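Local coordinates for EpsJ (Vibrio vulnificus, PDB 2RET), which forms a binary complex with the pseudopilin EpsI in the type II secretion system and probably takes part in the tip of the pseudopilus, at residues I66-G72 against E84-Y90; I35-Q39 against E142-P146; M28-R33 against R163-T167; I92-L97 against S120-L125. All blocks are in the same frame, centred on the assembly; numbering follows the deposited sequence.

Contact 1 of 4, residues I66-G72 against E84-Y90; sequences IMFARLG and EVTKVGY
The N of T86 gives a 2.8 Å hydrogen bond to the O of R70. The N of R70 returns one to the O of T86, so the two form a hydrogen-bonded antiparallel pair. F68 with V88 and I66 with Y90 repeat this double link. At the far end the N of G72 bonds the O of E84. Between them lie the non-hydrogen-bonded pairs M67–G89, A69–K87 and L71–V85. G89 has no side chain, and its CA comes within 4.1 Å of M67 CA.

I66, F68, R70, T86, V88 and Y90 share one face of the sheet. There V88 CG2 is packed tightly over one face of the F68 ring, 3.2 Å from CE2. The F68 ring reaches it because CG sits between the backbone N and the carbonyl carbon (chi1 55°). V88 CG1 touches R70 CD at 3.6 Å. R70 runs alongside T86, then bends at chi3. Its NE and NH2 both bond the O of L71, NH2 at 2.7 Å, which fixes the guanidinium side-on. NH1 makes a salt bridge to D31 of helix 10-32.

On the other face selenomethionine M67 lays SE against K87 CD at 4.0 Å, and A69 CB meets V85 CG1 at 3.6 Å. K87 NZ goes on to P105 O. Strands 64-74 and 79-93 form an antiparallel beta hairpin in a sheet backed by the N-terminal helix, as in the pseudopilin fold.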
# COMPACT_ATOMS: atom_id res chain seq x y z
N ILE B 66 -6.76 29.83 3.01
CA ILE B 66 -6.62 28.56 2.27
C ILE B 66 -7.40 27.47 3.02
O ILE B 66 -7.53 27.50 4.25
CB ILE B 66 -5.10 28.17 1.99
CG1 ILE B 66 -4.97 27.07 0.95
CG2 ILE B 66 -4.36 27.78 3.25
CD1 ILE B 66 -3.56 26.92 0.37
N MSE B 67 -7.97 26.54 2.26
CA MSE B 67 -8.68 25.42 2.83
C MSE B 67 -8.52 24.22 1.94
O MSE B 67 -8.62 24.35 0.72
CB MSE B 67 -10.17 25.72 3.05
CG MSE B 67 -10.87 24.65 3.93
SE MSE B 67 -12.79 24.96 4.19
CE MSE B 67 -13.49 24.73 2.36
N PHE B 68 -8.32 23.07 2.57
CA PHE B 68 -8.11 21.80 1.88
C PHE B 68 -8.41 20.56 2.76
O PHE B 68 -8.44 20.64 3.99
CB PHE B 68 -6.68 21.74 1.29
CG PHE B 68 -5.57 21.98 2.30
CD1 PHE B 68 -5.02 23.25 2.48
CD2 PHE B 68 -5.05 20.93 3.06
CE1 PHE B 68 -3.99 23.47 3.39
CE2 PHE B 68 -4.03 21.13 3.97
CZ PHE B 68 -3.50 22.39 4.15
N ALA B 69 -8.63 19.42 2.10
CA ALA B 69 -8.76 18.11 2.79
C ALA B 69 -7.37 17.59 3.11
O ALA B 69 -6.45 17.83 2.38
CB ALA B 69 -9.54 17.13 1.91
N ARG B 70 -7.19 16.91 4.23
CA ARG B 70 -5.93 16.28 4.49
C ARG B 70 -6.11 14.87 5.06
O ARG B 70 -7.16 14.58 5.68
CB ARG B 70 -5.05 17.17 5.41
CG ARG B 70 -5.57 17.43 6.81
CD ARG B 70 -4.44 17.68 7.78
NE ARG B 70 -3.77 16.46 8.12
CZ ARG B 70 -3.02 16.22 9.20
NH1 ARG B 70 -2.73 17.14 10.11
NH2 ARG B 70 -2.50 15.02 9.34
N LEU B 71 -5.11 13.99 4.83
CA LEU B 71 -5.02 12.72 5.54
C LEU B 71 -4.87 13.00 7.04
O LEU B 71 -3.87 13.57 7.46
CB LEU B 71 -3.86 11.82 5.02
CG LEU B 71 -3.69 10.45 5.75
CD1 LEU B 71 -4.98 9.58 5.82
CD2 LEU B 71 -2.52 9.61 5.17
N GLY B 72 -5.88 12.67 7.82
CA GLY B 72 -5.82 12.81 9.28
C GLY B 72 -5.09 11.65 9.95
O GLY B 72 -4.23 11.87 10.80
N GLU B 84 -8.63 8.19 7.08
CA GLU B 84 -9.63 9.13 7.53
C GLU B 84 -9.20 10.53 7.07
O GLU B 84 -8.13 11.01 7.46
CB GLU B 84 -9.74 9.06 9.05
CG GLU B 84 -11.05 9.50 9.63
CD GLU B 84 -12.24 8.68 9.18
OE1 GLU B 84 -12.08 7.49 8.82
OE2 GLU B 84 -13.36 9.25 9.19
N VAL B 85 -10.00 11.14 6.20
CA VAL B 85 -9.73 12.46 5.64
C VAL B 85 -10.42 13.51 6.55
O VAL B 85 -11.62 13.38 6.87
CB VAL B 85 -10.19 12.59 4.15
CG1 VAL B 85 -9.92 13.99 3.58
CG2 VAL B 85 -9.54 11.51 3.26
N THR B 86 -9.63 14.48 7.02
CA THR B 86 -10.13 15.63 7.79
C THR B 86 -10.01 16.86 6.93
O THR B 86 -9.67 16.78 5.76
CB THR B 86 -9.32 15.82 9.10
OG1 THR B 86 -7.93 16.02 8.79
CG2 THR B 86 -9.53 14.60 10.07
N LYS B 87 -10.34 18.03 7.45
CA LYS B 87 -10.30 19.25 6.64
C LYS B 87 -9.65 20.33 7.51
O LYS B 87 -9.90 20.38 8.71
CB LYS B 87 -11.72 19.61 6.18
CG LYS B 87 -11.86 20.87 5.36
CD LYS B 87 -13.24 21.03 4.83
CE LYS B 87 -14.23 21.52 5.85
NZ LYS B 87 -15.59 21.49 5.25
N VAL B 88 -8.75 21.11 6.92
CA VAL B 88 -8.01 22.15 7.63
C VAL B 88 -7.98 23.46 6.79
O VAL B 88 -8.07 23.43 5.58
CB VAL B 88 -6.55 21.72 7.95
CG1 VAL B 88 -6.53 20.41 8.71
CG2 VAL B 88 -5.72 21.66 6.68
N GLY B 89 -7.86 24.60 7.45
CA GLY B 89 -7.55 25.83 6.75
C GLY B 89 -6.67 26.78 7.54
O GLY B 89 -6.40 26.56 8.68
N TYR B 90 -6.17 27.81 6.87
CA TYR B 90 -5.32 28.81 7.53
C TYR B 90 -5.87 30.19 7.15
O TYR B 90 -6.40 30.38 6.05
CB TYR B 90 -3.84 28.67 7.10
CG TYR B 90 -3.14 27.46 7.69
CD1 TYR B 90 -3.36 26.18 7.21
CD2 TYR B 90 -2.27 27.60 8.77
CE1 TYR B 90 -2.72 25.08 7.79
CE2 TYR B 90 -1.66 26.53 9.32
CZ TYR B 90 -1.87 25.28 8.84
OH TYR B 90 -1.21 24.25 9.43

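Contact 2 of 4, residues I35-Q39 against E142-P146; sequences IALRQ and ELTLP
Neither segment is a regular strand: L37 is the centre of an inverse gamma turn, and its CA lies 6.9 Å from that of L145. No backbone-to-backbone hydrogen bond crosses between them. The contact rests on apolar side chains and one side-chain-to-backbone bond.

L145 points toward the 35-39 loop and carries the apolar part. Both its methyls reach the same branch of I35. CD1 is 3.7 Å from I35 CG2, and CD2 is 3.9 Å from the same atom. That I35 branch lies anti to the backbone N, while CG1, beside the N, packs on F68 of strand 64-74. L37 meets L145 from a different side. The two leucines slide past each other in opposite directions, with L37 CD1 4.0 Å from L145 CG. The same methyl also rests near T144 CA.

The polar link is Q39 NE2 to the O of E142, 2.9 Å long. It is bent, with an N-H...O angle of 133°. The donor comes from above the carbonyl plane, 39° out of it. The Q39 chain is extended beyond CG (chi2 172°), which carries the amide across to the other loop. NE2 also lies 3.6 Å from E142 CB.

The loop after helix 10-32 thus meets the loop before strand 148-155. Strand 49-56 lies beside both, with L51 against L37 and L52 against L145.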
# COMPACT_ATOMS: atom_id res chain seq x y z
N ILE B 35 -1.79 16.69 2.29
CA ILE B 35 -2.92 17.17 1.48
C ILE B 35 -3.54 16.00 0.71
O ILE B 35 -2.82 15.19 0.12
CB ILE B 35 -2.49 18.29 0.47
CG1 ILE B 35 -2.01 19.53 1.24
CG2 ILE B 35 -3.66 18.68 -0.48
CD1 ILE B 35 -1.74 20.78 0.33
N ALA B 36 -4.87 15.93 0.72
CA ALA B 36 -5.58 14.81 0.13
C ALA B 36 -6.32 15.22 -1.16
O ALA B 36 -6.87 16.32 -1.28
CB ALA B 36 -6.53 14.17 1.16
N LEU B 37 -6.30 14.30 -2.13
CA LEU B 37 -7.03 14.38 -3.38
C LEU B 37 -8.51 14.10 -3.09
O LEU B 37 -9.03 13.03 -3.38
CB LEU B 37 -6.42 13.39 -4.39
CG LEU B 37 -6.73 13.60 -5.88
CD1 LEU B 37 -6.31 14.98 -6.32
CD2 LEU B 37 -6.04 12.48 -6.71
N ARG B 38 -9.17 15.09 -2.51
CA ARG B 38 -10.55 14.97 -2.03
C ARG B 38 -11.16 16.36 -2.11
O ARG B 38 -10.69 17.29 -1.47
CB ARG B 38 -10.56 14.39 -0.60
CG ARG B 38 -11.83 14.60 0.27
CD ARG B 38 -13.09 14.06 -0.37
NE ARG B 38 -14.05 13.45 0.58
CZ ARG B 38 -15.16 14.02 1.05
NH1 ARG B 38 -15.50 15.26 0.72
NH2 ARG B 38 -15.95 13.34 1.88
N GLN B 39 -12.19 16.51 -2.94
CA GLN B 39 -12.87 17.79 -3.10
C GLN B 39 -13.72 18.12 -1.87
O GLN B 39 -14.32 17.23 -1.25
CB GLN B 39 -13.75 17.78 -4.33
CG GLN B 39 -12.99 17.94 -5.62
CD GLN B 39 -13.86 17.72 -6.83
OE1 GLN B 39 -14.90 17.10 -6.74
NE2 GLN B 39 -13.44 18.23 -7.98
N GLU B 142 -9.78 21.39 -10.79
CA GLU B 142 -10.51 20.65 -9.76
C GLU B 142 -10.26 19.14 -9.84
O GLU B 142 -10.70 18.38 -8.95
CB GLU B 142 -12.03 20.98 -9.84
CG GLU B 142 -12.49 22.04 -8.80
CD GLU B 142 -12.60 23.48 -9.36
OE1 GLU B 142 -13.67 23.80 -9.95
OE2 GLU B 142 -11.66 24.30 -9.17
N LEU B 143 -9.54 18.73 -10.89
CA LEU B 143 -9.29 17.31 -11.15
C LEU B 143 -7.98 16.77 -10.57
O LEU B 143 -7.86 15.58 -10.37
CB LEU B 143 -9.33 17.05 -12.66
CG LEU B 143 -10.65 17.41 -13.36
CD1 LEU B 143 -10.60 17.07 -14.85
CD2 LEU B 143 -11.83 16.74 -12.65
N THR B 144 -7.01 17.64 -10.32
CA THR B 144 -5.68 17.23 -9.86
C THR B 144 -5.09 18.35 -8.98
O THR B 144 -5.45 19.52 -9.11
CB THR B 144 -4.74 16.89 -11.08
OG1 THR B 144 -3.55 16.23 -10.61
CG2 THR B 144 -4.32 18.15 -11.84
N LEU B 145 -4.21 17.99 -8.06
CA LEU B 145 -3.57 18.97 -7.19
C LEU B 145 -2.37 19.52 -7.93
O LEU B 145 -1.90 18.89 -8.87
CB LEU B 145 -3.13 18.35 -5.86
CG LEU B 145 -4.24 18.02 -4.82
CD1 LEU B 145 -3.71 17.05 -3.80
CD2 LEU B 145 -4.80 19.31 -4.13
N PRO B 146 -1.86 20.70 -7.52
CA PRO B 146 -0.58 21.12 -8.07
C PRO B 146 0.54 20.19 -7.59
O PRO B 146 0.45 19.67 -6.48
CB PRO B 146 -0.40 22.54 -7.50
CG PRO B 146 -1.14 22.47 -6.20
CD PRO B 146 -2.36 21.65 -6.53

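Contact 3 of 4, residues M28-R33 against R163-T167; sequences MDSDFR and RTYLT
Charge pairing centres on D29 OD1, which takes two bonds. R163 NH1 comes to its syn lone pair at 3.0 Å. Bends at chi2 and chi3 (-74° and -68°) bring the R163 guanidinium round to D29. R33 NE, four residues on from D29, meets the same oxygen from above the carboxylate plane at 2.9 Å. The two guanidinium groups so gather round one carboxylate oxygen. R163 has two deposited conformers, so its part is less certain.

Aromatic packing rests on Y165. F32 CB sits over the centre of its ring, 3.5 Å from the centroid, a CH-pi contact. The F32 and Y165 planes are 18° apart but slid aside, with centroids 5.3 Å apart. D29 OD1 lies at the ring edge, 3.2 Å from Y165 CE1. Selenomethionine M28 lies by the hydroxyl, its CB 3.7 Å from Y165 OH.

Two waters join the backbones. One donates to F32 O and L166 O, the other to R33 O and L166 O.

R163 NH2 hydrogen-bonds OD1 of N23 of the EpsI chain, and W73 of the second EpsJ subunit packs on D29 and R33. Strand 159-166 is outermost in the four-stranded sheet of this chain. An N-terminal helix packed against antiparallel sheet is characteristic of the pilin-like fold.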
# COMPACT_ATOMS: atom_id res chain seq x y z
N MSE B 28 2.19 23.09 10.36
CA MSE B 28 2.08 23.30 8.91
C MSE B 28 2.69 22.19 8.09
O MSE B 28 2.18 21.86 7.03
CB MSE B 28 2.77 24.59 8.51
CG MSE B 28 2.16 25.78 9.18
SE MSE B 28 3.09 27.43 8.69
CE MSE B 28 3.15 27.26 6.74
N ASP B 29 3.77 21.61 8.59
CA ASP B 29 4.38 20.44 7.97
C ASP B 29 3.39 19.30 8.01
O ASP B 29 3.21 18.58 7.02
CB ASP B 29 5.67 19.99 8.69
CG ASP B 29 6.95 20.43 7.97
OD1 ASP B 29 6.94 20.67 6.77
OD2 ASP B 29 8.04 20.44 8.59
N SER B 30 2.73 19.14 9.15
CA SER B 30 1.79 18.04 9.32
C SER B 30 0.65 18.15 8.31
O SER B 30 0.20 17.14 7.79
CB SER B 30 1.26 17.94 10.76
OG SER B 30 0.28 18.96 11.08
N ASP B 31 0.19 19.38 8.05
CA ASP B 31 -0.98 19.63 7.22
C ASP B 31 -0.65 19.63 5.72
O ASP B 31 -1.25 18.91 4.95
CB ASP B 31 -1.65 20.97 7.57
CG ASP B 31 -2.40 20.95 8.88
OD1 ASP B 31 -2.88 19.88 9.33
OD2 ASP B 31 -2.56 22.05 9.47
N PHE B 32 0.29 20.47 5.34
CA PHE B 32 0.60 20.67 3.95
C PHE B 32 1.33 19.48 3.29
O PHE B 32 1.28 19.33 2.05
CB PHE B 32 1.38 21.95 3.75
CG PHE B 32 0.56 23.18 3.92
CD1 PHE B 32 -0.23 23.62 2.89
CD2 PHE B 32 0.61 23.92 5.09
CE1 PHE B 32 -1.00 24.77 3.03
CE2 PHE B 32 -0.19 25.04 5.25
CZ PHE B 32 -0.99 25.47 4.21
N ARG B 33 1.99 18.65 4.09
CA ARG B 33 2.57 17.44 3.55
C ARG B 33 1.55 16.28 3.39
O ARG B 33 1.86 15.28 2.75
CB ARG B 33 3.76 16.97 4.39
CG ARG B 33 4.98 17.85 4.32
CD ARG B 33 5.96 17.31 5.30
NE ARG B 33 7.22 18.03 5.49
CZ ARG B 33 8.34 17.81 4.81
NH1 ARG B 33 8.41 16.92 3.83
NH2 ARG B 33 9.43 18.48 5.13
N ARG B 163 7.81 27.88 2.95
CA ARG B 163 7.98 26.42 2.86
C ARG B 163 7.29 25.84 1.61
O ARG B 163 6.18 26.17 1.30
CB ARG B 163 7.48 25.72 4.14
CG ARG B 163 8.45 25.80 5.33
CD ARG B 163 9.70 24.89 5.20
NE ARG B 163 9.30 23.48 5.29
CZ ARG B 163 9.22 22.62 4.28
NH1 ARG B 163 8.78 21.40 4.53
NH2 ARG B 163 9.57 22.96 3.04
N THR B 164 8.01 24.98 0.90
CA THR B 164 7.55 24.28 -0.28
C THR B 164 7.24 22.83 0.04
O THR B 164 8.07 22.13 0.60
CB THR B 164 8.69 24.24 -1.35
OG1 THR B 164 9.04 25.59 -1.69
CG2 THR B 164 8.23 23.48 -2.61
N TYR B 165 6.07 22.37 -0.37
CA TYR B 165 5.58 21.05 -0.05
C TYR B 165 5.11 20.35 -1.32
O TYR B 165 4.49 21.00 -2.17
CB TYR B 165 4.38 21.15 0.89
CG TYR B 165 4.58 21.95 2.14
CD1 TYR B 165 5.13 21.35 3.28
CD2 TYR B 165 4.17 23.27 2.22
CE1 TYR B 165 5.32 22.07 4.44
CE2 TYR B 165 4.34 24.00 3.37
CZ TYR B 165 4.89 23.39 4.49
OH TYR B 165 5.04 24.09 5.65
N LEU B 166 5.42 19.06 -1.45
CA LEU B 166 4.96 18.28 -2.61
C LEU B 166 3.65 17.60 -2.30
O LEU B 166 3.40 17.28 -1.17
CB LEU B 166 5.98 17.24 -3.05
CG LEU B 166 7.39 17.74 -3.40
CD1 LEU B 166 8.15 16.62 -4.12
CD2 LEU B 166 7.39 19.00 -4.21
N THR B 167 2.79 17.44 -3.29
CA THR B 167 1.48 16.83 -3.11
C THR B 167 1.49 15.43 -3.64
O THR B 167 2.41 15.04 -4.37
CB THR B 167 0.37 17.58 -3.87
OG1 THR B 167 0.68 17.59 -5.26
CG2 THR B 167 0.15 18.99 -3.30
O HOH W 1 0.86 17.56 0.25
O HOH W 2 4.26 15.35 0.98

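Contact 4 of 4, residues I92-L97 against S120-L125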
# COMPACT_ATOMS: atom_id res chain seq x y z
N ILE B 92 -5.51 34.72 8.46
CA ILE B 92 -4.97 35.74 9.36
C ILE B 92 -6.13 36.44 10.06
O ILE B 92 -7.09 36.87 9.42
CB ILE B 92 -4.09 36.80 8.62
CG1 ILE B 92 -2.95 36.13 7.82
CG2 ILE B 92 -3.52 37.88 9.62
CD1 ILE B 92 -1.88 35.50 8.66
N LYS B 93 -6.04 36.54 11.38
CA LYS B 93 -6.94 37.37 12.16
C LYS B 93 -6.14 38.25 13.08
O LYS B 93 -5.46 37.76 13.97
CB LYS B 93 -7.88 36.52 12.98
CG LYS B 93 -9.13 36.19 12.23
CD LYS B 93 -10.06 37.38 12.22
CE LYS B 93 -10.65 37.55 10.86
NZ LYS B 93 -11.37 38.85 10.70
N ASP B 94 -6.20 39.56 12.83
CA ASP B 94 -5.52 40.56 13.60
C ASP B 94 -4.05 40.24 13.79
O ASP B 94 -3.54 40.13 14.90
CB ASP B 94 -6.27 40.79 14.90
CG ASP B 94 -7.59 41.55 14.67
OD1 ASP B 94 -7.57 42.69 14.12
OD2 ASP B 94 -8.65 41.00 15.04
N GLU B 95 -3.40 40.07 12.63
CA GLU B 95 -1.99 39.72 12.52
C GLU B 95 -1.61 38.44 13.27
O GLU B 95 -0.48 38.28 13.72
CB GLU B 95 -1.14 40.94 12.94
CG GLU B 95 -1.26 42.05 11.90
CD GLU B 95 -0.49 43.31 12.24
OE1 GLU B 95 -0.13 43.51 13.44
OE2 GLU B 95 -0.25 44.11 11.29
N ARG B 96 -2.57 37.54 13.40
CA ARG B 96 -2.33 36.19 13.89
C ARG B 96 -2.62 35.18 12.77
O ARG B 96 -3.69 35.20 12.16
CB ARG B 96 -3.28 35.84 15.03
CG ARG B 96 -2.85 36.20 16.40
CD ARG B 96 -3.81 35.50 17.40
NE ARG B 96 -5.22 35.61 16.99
CZ ARG B 96 -6.05 36.61 17.32
NH1 ARG B 96 -5.66 37.59 18.12
NH2 ARG B 96 -7.30 36.61 16.87
N LEU B 97 -1.68 34.28 12.53
CA LEU B 97 -1.97 33.09 11.77
C LEU B 97 -2.76 32.12 12.68
O LEU B 97 -2.37 31.83 13.81
CB LEU B 97 -0.68 32.43 11.19
CG LEU B 97 -0.93 31.28 10.20
CD1 LEU B 97 -1.43 31.83 8.87
CD2 LEU B 97 0.34 30.44 10.01
N SER B 120 1.60 34.60 16.20
CA SER B 120 1.31 36.01 16.33
C SER B 120 2.25 36.82 15.44
O SER B 120 3.23 36.32 14.92
CB SER B 120 1.47 36.45 17.78
OG SER B 120 2.81 36.18 18.16
N ASP B 121 1.90 38.06 15.21
CA ASP B 121 2.68 38.96 14.36
C ASP B 121 3.01 38.38 12.98
O ASP B 121 4.17 38.39 12.54
CB ASP B 121 3.95 39.41 15.09
CG ASP B 121 3.66 40.42 16.20
OD1 ASP B 121 2.53 40.97 16.31
OD2 ASP B 121 4.60 40.68 16.97
N VAL B 122 1.96 37.92 12.30
CA VAL B 122 2.04 37.46 10.91
C VAL B 122 1.21 38.45 10.12
O VAL B 122 0.05 38.58 10.36
CB VAL B 122 1.54 36.01 10.75
CG1 VAL B 122 1.42 35.63 9.27
CG2 VAL B 122 2.50 35.05 11.44
N GLU B 123 1.82 39.17 9.21
CA GLU B 123 1.09 40.18 8.47
C GLU B 123 0.31 39.57 7.30
O GLU B 123 -0.84 39.96 7.02
CB GLU B 123 2.05 41.25 7.97
CG GLU B 123 2.61 42.14 9.10
CD GLU B 123 3.85 42.93 8.71
OE1 GLU B 123 4.31 42.81 7.55
OE2 GLU B 123 4.34 43.70 9.56
N GLU B 124 0.93 38.60 6.63
CA GLU B 124 0.44 38.12 5.35
C GLU B 124 0.66 36.63 5.29
O GLU B 124 1.56 36.09 5.95
CB GLU B 124 1.16 38.82 4.18
CG GLU B 124 0.45 38.66 2.84
CD GLU B 124 1.17 39.31 1.67
OE1 GLU B 124 1.71 40.44 1.83
OE2 GLU B 124 1.17 38.70 0.57
N LEU B 125 -0.26 36.00 4.55
CA LEU B 125 -0.22 34.66 4.07
C LEU B 125 -0.29 34.74 2.54
O LEU B 125 -1.22 35.28 2.01
CB LEU B 125 -1.44 33.88 4.61
CG LEU B 125 -1.70 32.48 4.03
CD1 LEU B 125 -0.54 31.56 4.35
CD2 LEU B 125 -3.04 31.88 4.50
O HOH W 3 -0.05 42.51 15.84
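V122 fits the corner between I92 and L97. Its two methyls each meet one of them. CG1, anti to the backbone N (chi1 171°), presses on I92 CD1 at 3.4 Å, tighter than usual for two carbons. CG2, beside the backbone N, meets L97 CB at 4.1 Å.

I92 is the matching bump. It points toward the 120-125 segment and crosses V122 at about a right angle. Its CG1 lies 4.2 Å from L125 CB, so I92 fills the notch between V122 and L125. CG2, the other branch, rests near the V122 O.

One backbone bond crosses the contact. V122 N gives E95 O a 2.8 Å bond, with the donor well above the carbonyl plane. D94 and E95, both with positive phi, are the middle residues of a type I' beta turn. K93 and R96 flank it, each bonding the other's backbone O.

The outer rim is polar. E95 and E123 lie side by side, with E95 OE2 4.1 Å from E123 CG. A water donates to E95 OE1 at 2.6 Å and to D121 OD1 at 3.0 Å. It bridges E95 and D121 and may ease the closeness of their like charges. R96 CG lies 4.2 Å from S120 CA.

The tip of the hairpin formed by strands 79-93 and 96-102 is thus packed against the start of strand 122-130, where the chain passes from one sheet to the other. Strand 148-155 runs beside that strand, with L155 on V122 and L153 on L125. Helix 10-32 reaches the corner through R17 and E20, which bond the S120 backbone.

Contacts 1, 2 and 3 gather round the end of helix 10-32, with centres 11 to 14 Å apart. D31 joins contact 3 to contact 1: its OD2 lies 2.6 Å from Y90 OH, probably as a hydrogen bond. A69 O and A36 N, 3.0 Å apart, probably join contacts 1 and 2 by a backbone hydrogen bond. T167 and P146 bring contacts 2 and 3 together. Contact 4 is about 20 Å from contact 1, centre to centre, and touches it through Y90, which meets L97 and L125. L97 also touches M28 of contact 3. Contacts 2 and 4 lie on opposite sides of the chain's centre, their own centres about 26 Å apart. Contact 3 is the one that reaches EpsI.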